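Long-range contacts in molybdopterin-guanine dinucleotide biosynthesis adapter protein (Escherichia coli, PDB 1NP6), which binds GTP, hydrolyses it weakly, and may act as an adapter in making and using the molybdopterin guanine dinucleotide form of the molybdenum cofactor: residues 6-11 / 104-109; 27-32 / 157-162; 34-39 / 100-105. One frame throughout, in Å; residues are numbered along the deposited sequence.

Contact 1 (6-11 / 104-109); sequences IPLLAF and ILVEGF
Pro-7, Leu-9 and Phe-11 meet Ile-104 and Val-106 through four backbone hydrogen bonds. They join strands 8-11 and 104-107 as a parallel pair. Ile-104 N donates to Pro-7 O, and Leu-9 N donates to Ile-104 O at 2.9 Å. Val-106 N then donates to Leu-9 O, and Phe-11 N to Val-106 O. Three of these run almost straight into the carbonyl. The exception is Val-106 N, which stands 36° out of the carbonyl plane of Leu-9. Three CA-H...O contacts support the ladder, among them Ala-10 CA to Val-106 O at 3.2 Å. Beyond the last bond, water 1 donates to Phe-11 O at 2.6 Å and accepts from Gly-108 N, so it bridges the strands where they part.

Apolar contacts lie on both faces of the sheet. On one face Ile-104 is the hub. Its CG1 sits beside its own backbone N (chi1 -64°), and Ile-104 CD1 reaches both Ile-6 CD1 at 3.8 Å and Leu-8 CD1 at 4.0 Å. Ile-6 crosses Ile-104 at about a right angle, while Leu-8 lies alongside it. Ala-10 CB packs against Val-106 CB at 4.1 Å on the same face. Helix 89-95 covers Leu-8, Ile-104 and Val-106. On the other face Leu-105 CD2 touches the edge of the Phe-11 ring at CE1, 3.9 Å away and near the ring plane. Leu-105 CD2 is also 4.3 Å from Leu-9 CD2. Helix 19-32 covers Phe-11 and Leu-105.

Glu-107 touches Thr-20, which probably binds GTP. Two adjacent parallel strands, one leading into a Walker A loop, are typical of the core of P-loop NTPases.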
# COMPACT_ATOMS: atom_id res chain seq x y z
N ILE B 6 -7.41 -1.58 17.99
CA ILE B 6 -6.06 -1.46 18.56
C ILE B 6 -5.58 -0.02 18.80
O ILE B 6 -5.93 0.90 18.05
CB ILE B 6 -5.01 -2.32 17.78
CG1 ILE B 6 -4.64 -1.70 16.43
CG2 ILE B 6 -5.49 -3.76 17.61
CD1 ILE B 6 -3.39 -2.31 15.82
N PRO B 7 -4.78 0.17 19.85
CA PRO B 7 -4.30 1.51 20.24
C PRO B 7 -3.44 2.20 19.20
O PRO B 7 -2.54 1.59 18.59
CB PRO B 7 -3.46 1.23 21.50
CG PRO B 7 -3.90 -0.10 21.98
CD PRO B 7 -4.26 -0.88 20.75
N LEU B 8 -3.74 3.49 18.99
CA LEU B 8 -2.93 4.42 18.22
C LEU B 8 -2.12 5.33 19.18
O LEU B 8 -2.66 5.87 20.15
CB LEU B 8 -3.85 5.28 17.34
CG LEU B 8 -4.07 4.95 15.85
CD1 LEU B 8 -4.66 3.56 15.65
CD2 LEU B 8 -4.94 6.01 15.17
N LEU B 9 -0.83 5.51 18.91
CA LEU B 9 0.03 6.35 19.76
C LEU B 9 0.95 7.25 18.93
O LEU B 9 1.77 6.77 18.14
CB LEU B 9 0.87 5.47 20.71
CG LEU B 9 1.87 6.19 21.64
CD1 LEU B 9 1.15 7.00 22.74
CD2 LEU B 9 2.83 5.18 22.26
N ALA B 10 0.83 8.56 19.12
CA ALA B 10 1.67 9.51 18.37
C ALA B 10 2.92 9.92 19.14
O ALA B 10 2.91 9.98 20.37
CB ALA B 10 0.87 10.74 17.97
N PHE B 11 3.97 10.23 18.40
CA PHE B 11 5.18 10.85 18.92
C PHE B 11 5.32 12.22 18.28
O PHE B 11 5.31 12.35 17.05
CB PHE B 11 6.41 9.98 18.62
CG PHE B 11 6.61 8.87 19.63
CD1 PHE B 11 5.90 7.69 19.53
CD2 PHE B 11 7.46 9.04 20.71
CE1 PHE B 11 6.04 6.69 20.47
CE2 PHE B 11 7.61 8.04 21.66
CZ PHE B 11 6.90 6.87 21.54
N ILE B 104 -0.30 0.81 16.76
CA ILE B 104 0.09 1.63 15.62
C ILE B 104 0.73 2.94 16.08
O ILE B 104 0.08 3.74 16.76
CB ILE B 104 -1.13 1.87 14.69
CG1 ILE B 104 -1.63 0.55 14.09
CG2 ILE B 104 -0.80 2.85 13.59
CD1 ILE B 104 -3.08 0.62 13.50
N LEU B 105 1.99 3.15 15.70
CA LEU B 105 2.70 4.40 15.99
C LEU B 105 2.42 5.44 14.90
O LEU B 105 2.32 5.08 13.73
CB LEU B 105 4.21 4.17 16.11
CG LEU B 105 4.62 3.10 17.14
CD1 LEU B 105 6.06 2.58 16.92
CD2 LEU B 105 4.46 3.65 18.56
N VAL B 106 2.33 6.72 15.29
CA VAL B 106 1.97 7.82 14.36
C VAL B 106 2.94 8.99 14.45
O VAL B 106 3.24 9.47 15.55
CB VAL B 106 0.52 8.33 14.61
CG1 VAL B 106 0.13 9.41 13.57
CG2 VAL B 106 -0.45 7.16 14.61
N GLU B 107 3.43 9.45 13.30
CA GLU B 107 4.49 10.48 13.24
C GLU B 107 4.46 11.42 12.00
O GLU B 107 4.17 10.99 10.89
CB GLU B 107 5.84 9.76 13.29
CG GLU B 107 7.01 10.59 12.81
CD GLU B 107 8.16 9.73 12.35
OE1 GLU B 107 7.93 8.81 11.54
OE2 GLU B 107 9.28 9.97 12.83
N GLY B 108 4.77 12.70 12.21
CA GLY B 108 5.02 13.64 11.12
C GLY B 108 3.84 14.47 10.63
O GLY B 108 4.00 15.32 9.75
N PHE B 109 2.66 14.22 11.20
CA PHE B 109 1.44 14.95 10.83
C PHE B 109 1.30 16.27 11.61
O PHE B 109 1.61 16.33 12.80
CB PHE B 109 0.20 14.08 11.05
CG PHE B 109 0.09 12.91 10.09
CD1 PHE B 109 0.72 11.69 10.36
CD2 PHE B 109 -0.65 13.02 8.91
CE1 PHE B 109 0.64 10.61 9.47
CE2 PHE B 109 -0.75 11.94 8.01
CZ PHE B 109 -0.10 10.74 8.30
O HOH W 1 4.47 13.79 15.01

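Contact 2 (27-32 / 157-162); sequences IPALCA and DVEGLA
Ala-29 and Ala-162 point at each other across helices 27-32 and 158-162. Ala-29 CB and Ala-162 CB are 4.3 Å apart. The helix axes come within 9.5 Å and cross at -57°. The short side chains make the middle of the contact small and apolar. The CA-CB bond of Leu-30 runs alongside the partner helix, not at it. Its CG lies beside the backbone N (chi1 -69°), which brings Leu-30 CD2 to 4.2 Å from Ala-162 CB. Val-158 CG1 packs 4.3 Å from Ala-29 CB.

Glu-159 lies at the exposed border. Its chain bends at chi2 (-66°) and brings the carboxylate back toward helix 27-32. Glu-159 OE2 stands 4.1 Å from Ala-29 CB, while its OE1 forms a salt bridge with Arg-33. Water 2 donates to Glu-159 OE1 at 2.8 Å and to Ala-29 O, so it links the two helices by a polar route. Asp-157 is the N-cap of helix 158-162. Asp-157 OD1 accepts from Gly-160 N at 2.9 Å, with the donor above the carboxylate plane.

Both helices pack on the same face of the parallel sheet. Leu-30 rests on Leu-103 of strand 103-107, and Ile-27 and Cys-31 touch Pro-37 of strand 37-42. Ile-27, Pro-28 and Cys-31 also meet the second subunit.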
# COMPACT_ATOMS: atom_id res chain seq x y z
N ILE B 27 11.17 0.86 17.93
CA ILE B 27 10.44 -0.18 17.20
C ILE B 27 11.11 -1.58 17.35
O ILE B 27 10.43 -2.55 17.69
CB ILE B 27 10.21 0.23 15.71
CG1 ILE B 27 9.10 1.31 15.63
CG2 ILE B 27 9.81 -0.97 14.84
CD1 ILE B 27 9.07 2.10 14.30
N PRO B 28 12.42 -1.69 17.13
CA PRO B 28 13.12 -2.96 17.40
C PRO B 28 12.92 -3.44 18.83
O PRO B 28 12.67 -4.64 19.02
CB PRO B 28 14.60 -2.62 17.14
CG PRO B 28 14.58 -1.47 16.19
CD PRO B 28 13.32 -0.66 16.55
N ALA B 29 13.04 -2.53 19.81
CA ALA B 29 12.88 -2.83 21.21
C ALA B 29 11.48 -3.35 21.53
O ALA B 29 11.32 -4.28 22.33
CB ALA B 29 13.20 -1.61 22.04
N LEU B 30 10.47 -2.75 20.91
CA LEU B 30 9.11 -3.27 21.05
C LEU B 30 8.99 -4.69 20.45
O LEU B 30 8.42 -5.58 21.07
CB LEU B 30 8.09 -2.31 20.41
CG LEU B 30 7.89 -0.95 21.11
CD1 LEU B 30 7.03 0.00 20.27
CD2 LEU B 30 7.31 -1.10 22.53
N CYS B 31 9.53 -4.86 19.25
CA CYS B 31 9.47 -6.13 18.54
C CYS B 31 10.14 -7.25 19.35
O CYS B 31 9.70 -8.40 19.32
CB CYS B 31 10.14 -6.01 17.17
SG CYS B 31 9.16 -5.21 15.89
N ALA B 32 11.20 -6.89 20.08
CA ALA B 32 11.92 -7.86 20.92
C ALA B 32 11.06 -8.42 22.05
O ALA B 32 11.26 -9.55 22.47
CB ALA B 32 13.18 -7.23 21.49
N ASP B 157 16.84 6.63 27.55
CA ASP B 157 16.55 5.31 28.12
C ASP B 157 15.47 4.59 27.28
O ASP B 157 14.30 4.54 27.67
CB ASP B 157 16.10 5.45 29.59
CG ASP B 157 15.98 4.10 30.34
OD1 ASP B 157 16.03 3.01 29.73
OD2 ASP B 157 15.82 4.04 31.57
N VAL B 158 15.90 4.01 26.16
CA VAL B 158 15.02 3.32 25.20
C VAL B 158 14.25 2.11 25.77
O VAL B 158 13.05 1.96 25.50
CB VAL B 158 15.78 2.93 23.90
CG1 VAL B 158 14.85 2.21 22.91
CG2 VAL B 158 16.40 4.15 23.25
N GLU B 159 14.93 1.26 26.54
CA GLU B 159 14.24 0.15 27.22
C GLU B 159 13.20 0.62 28.24
O GLU B 159 12.14 0.01 28.39
CB GLU B 159 15.23 -0.83 27.88
CG GLU B 159 16.24 -1.47 26.94
CD GLU B 159 15.60 -2.40 25.91
OE1 GLU B 159 14.60 -3.09 26.25
OE2 GLU B 159 16.09 -2.43 24.76
N GLY B 160 13.51 1.71 28.94
CA GLY B 160 12.58 2.31 29.88
C GLY B 160 11.34 2.82 29.16
O GLY B 160 10.22 2.64 29.65
N LEU B 161 11.56 3.44 28.00
CA LEU B 161 10.49 3.93 27.12
C LEU B 161 9.61 2.78 26.61
O LEU B 161 8.38 2.87 26.61
CB LEU B 161 11.09 4.74 25.95
CG LEU B 161 10.15 5.43 24.95
CD1 LEU B 161 9.08 6.28 25.66
CD2 LEU B 161 10.94 6.28 23.97
N ALA B 162 10.24 1.68 26.19
CA ALA B 162 9.52 0.48 25.77
C ALA B 162 8.67 -0.11 26.91
O ALA B 162 7.58 -0.62 26.66
CB ALA B 162 10.49 -0.58 25.18
O HOH W 2 12.79 -4.37 24.56

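Contact 3 (34-39 / 100-105); sequences GIRPGL and KLDLIL
The guanidinium of Arg-36 has the backbone of Lys-100 and Leu-101 on one face and the carboxylate of Asp-102 at its edge. Lys-100 O lies 3.3 Å above the plane toward the rim, and Leu-101 N sits over the centre. At the edge, Arg-36 NE donates to Asp-102 OD2 and Arg-36 NH2 to Asp-102 OD1, both at 3.2 Å. This is a side-on salt bridge with one nitrogen to each oxygen. The two planes are turned 47° apart. The oxygens lie near the guanidinium plane, but both donors are well out of the carboxylate plane.

Arg-36 N also donates to Asp-102 OD2, at 2.9 Å on the anti lone pair, and Asp-102 N returns a bond to Arg-36 O. The Asp-102 CG position beside its backbone N (chi1 -56°) puts the carboxylate within range of both donor groups. With an alanine in place of Asp-102, the Arg-36 guanidinium would probably lose its countercharge and be free to turn, and Arg-36 N would lose its acceptor.

Farther on, Gly-38 N bonds to Leu-103 O at 2.7 Å, and Leu-105 N to Gly-38 O at 2.8 Å. A CB on Gly-38 would be tight against Leu-101 CD1 and Ile-104 CG1. Leu-39 CD1 packs on Leu-105 CB at 4.0 Å. Lys-100, Leu-101 and Asp-102 are predicted to bind GTP.

Strand 103-107 lies between strands 37-42 and 8-12. Helix 19-32 covers Pro-37 and Leu-105, and helix 158-170 covers Ile-35 and Leu-103. Gly-38 and Leu-39 pair with a parallel strand of the second subunit, which continues the sheet.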
# COMPACT_ATOMS: atom_id res chain seq x y z
N GLY B 34 7.90 -8.98 21.71
CA GLY B 34 6.83 -9.66 20.98
C GLY B 34 5.69 -8.74 20.53
O GLY B 34 4.67 -9.21 20.02
N ILE B 35 5.84 -7.44 20.73
CA ILE B 35 4.88 -6.46 20.21
C ILE B 35 5.03 -6.36 18.69
O ILE B 35 6.14 -6.27 18.19
CB ILE B 35 5.09 -5.07 20.87
CG1 ILE B 35 4.67 -5.10 22.34
CG2 ILE B 35 4.32 -3.97 20.09
CD1 ILE B 35 5.63 -4.39 23.25
N ARG B 36 3.92 -6.39 17.96
CA ARG B 36 4.00 -6.22 16.52
C ARG B 36 3.48 -4.83 16.16
O ARG B 36 2.27 -4.64 16.09
CB ARG B 36 3.24 -7.33 15.78
CG ARG B 36 3.58 -8.77 16.23
CD ARG B 36 2.52 -9.83 15.87
NE ARG B 36 1.27 -9.66 16.62
CZ ARG B 36 0.10 -10.22 16.31
NH1 ARG B 36 -0.03 -11.00 15.23
NH2 ARG B 36 -0.96 -9.99 17.09
N PRO B 37 4.38 -3.86 15.98
CA PRO B 37 3.98 -2.47 15.70
C PRO B 37 3.65 -2.17 14.24
O PRO B 37 4.28 -2.68 13.31
CB PRO B 37 5.21 -1.66 16.14
CG PRO B 37 6.41 -2.60 15.91
CD PRO B 37 5.86 -4.01 16.06
N GLY B 38 2.64 -1.33 14.04
CA GLY B 38 2.44 -0.63 12.77
C GLY B 38 2.97 0.79 12.88
O GLY B 38 3.18 1.31 14.00
N LEU B 39 3.15 1.43 11.73
CA LEU B 39 3.63 2.81 11.63
C LEU B 39 2.88 3.59 10.54
O LEU B 39 2.76 3.12 9.39
CB LEU B 39 5.12 2.85 11.30
CG LEU B 39 5.76 4.25 11.17
CD1 LEU B 39 5.78 5.01 12.49
CD2 LEU B 39 7.18 4.13 10.64
N LYS B 100 -3.09 -8.62 12.58
CA LYS B 100 -1.68 -9.01 12.75
C LYS B 100 -0.84 -7.92 13.45
O LYS B 100 0.39 -7.96 13.40
CB LYS B 100 -1.03 -9.32 11.40
CG LYS B 100 -1.74 -10.35 10.53
CD LYS B 100 -1.31 -10.18 9.07
CE LYS B 100 -0.83 -11.49 8.45
NZ LYS B 100 -1.58 -11.84 7.21
N LEU B 101 -1.51 -6.95 14.08
CA LEU B 101 -0.82 -5.84 14.75
C LEU B 101 -1.35 -5.65 16.16
O LEU B 101 -2.51 -5.96 16.44
CB LEU B 101 -0.98 -4.52 13.97
CG LEU B 101 -0.40 -4.34 12.56
CD1 LEU B 101 -0.84 -3.01 11.97
CD2 LEU B 101 1.16 -4.47 12.48
N ASP B 102 -0.52 -5.10 17.04
CA ASP B 102 -0.88 -4.82 18.44
C ASP B 102 -0.98 -3.33 18.78
O ASP B 102 -1.59 -2.96 19.78
CB ASP B 102 0.15 -5.45 19.38
CG ASP B 102 0.29 -6.94 19.15
OD1 ASP B 102 -0.73 -7.65 19.19
OD2 ASP B 102 1.39 -7.50 18.91
N LEU B 103 -0.35 -2.49 17.95
CA LEU B 103 -0.08 -1.09 18.26
C LEU B 103 0.29 -0.36 16.99
O LEU B 103 1.13 -0.83 16.23
CB LEU B 103 1.11 -0.99 19.23
CG LEU B 103 1.70 0.38 19.53
CD1 LEU B 103 0.86 1.12 20.60
CD2 LEU B 103 3.15 0.27 19.97
N ILE B 104 -0.30 0.81 16.76
CA ILE B 104 0.09 1.63 15.62
C ILE B 104 0.73 2.94 16.08
O ILE B 104 0.08 3.74 16.76
CB ILE B 104 -1.13 1.87 14.69
CG1 ILE B 104 -1.63 0.55 14.09
CG2 ILE B 104 -0.80 2.85 13.59
CD1 ILE B 104 -3.08 0.62 13.50
N LEU B 105 1.99 3.15 15.70
CA LEU B 105 2.70 4.40 15.99
C LEU B 105 2.42 5.44 14.90
O LEU B 105 2.32 5.08 13.73
CB LEU B 105 4.21 4.17 16.11
CG LEU B 105 4.62 3.10 17.14
CD1 LEU B 105 6.06 2.58 16.92
CD2 LEU B 105 4.46 3.65 18.56

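Contacts 1 and 3 lie on the two sides of strand 103-107, with centres about 10 Å apart, and share Ile-104 and Leu-105. Ile-6 CD1 of contact 1 is 3.8 Å from Leu-101 CB of contact 3. Contact 2 sits over one face of this sheet, its centre about 15 Å from contact 1 and 13 Å from contact 3. Ile-27 CG1 touches Leu-105 CD1 at 3.5 Å, so the helix layer meets the shared strand directly. The Glu-107 side chain of contact 1 is about 5 Å from a bound sulfate at its nearest, close to the Walker A loop. Contacts 2 and 3 both reach the second subunit.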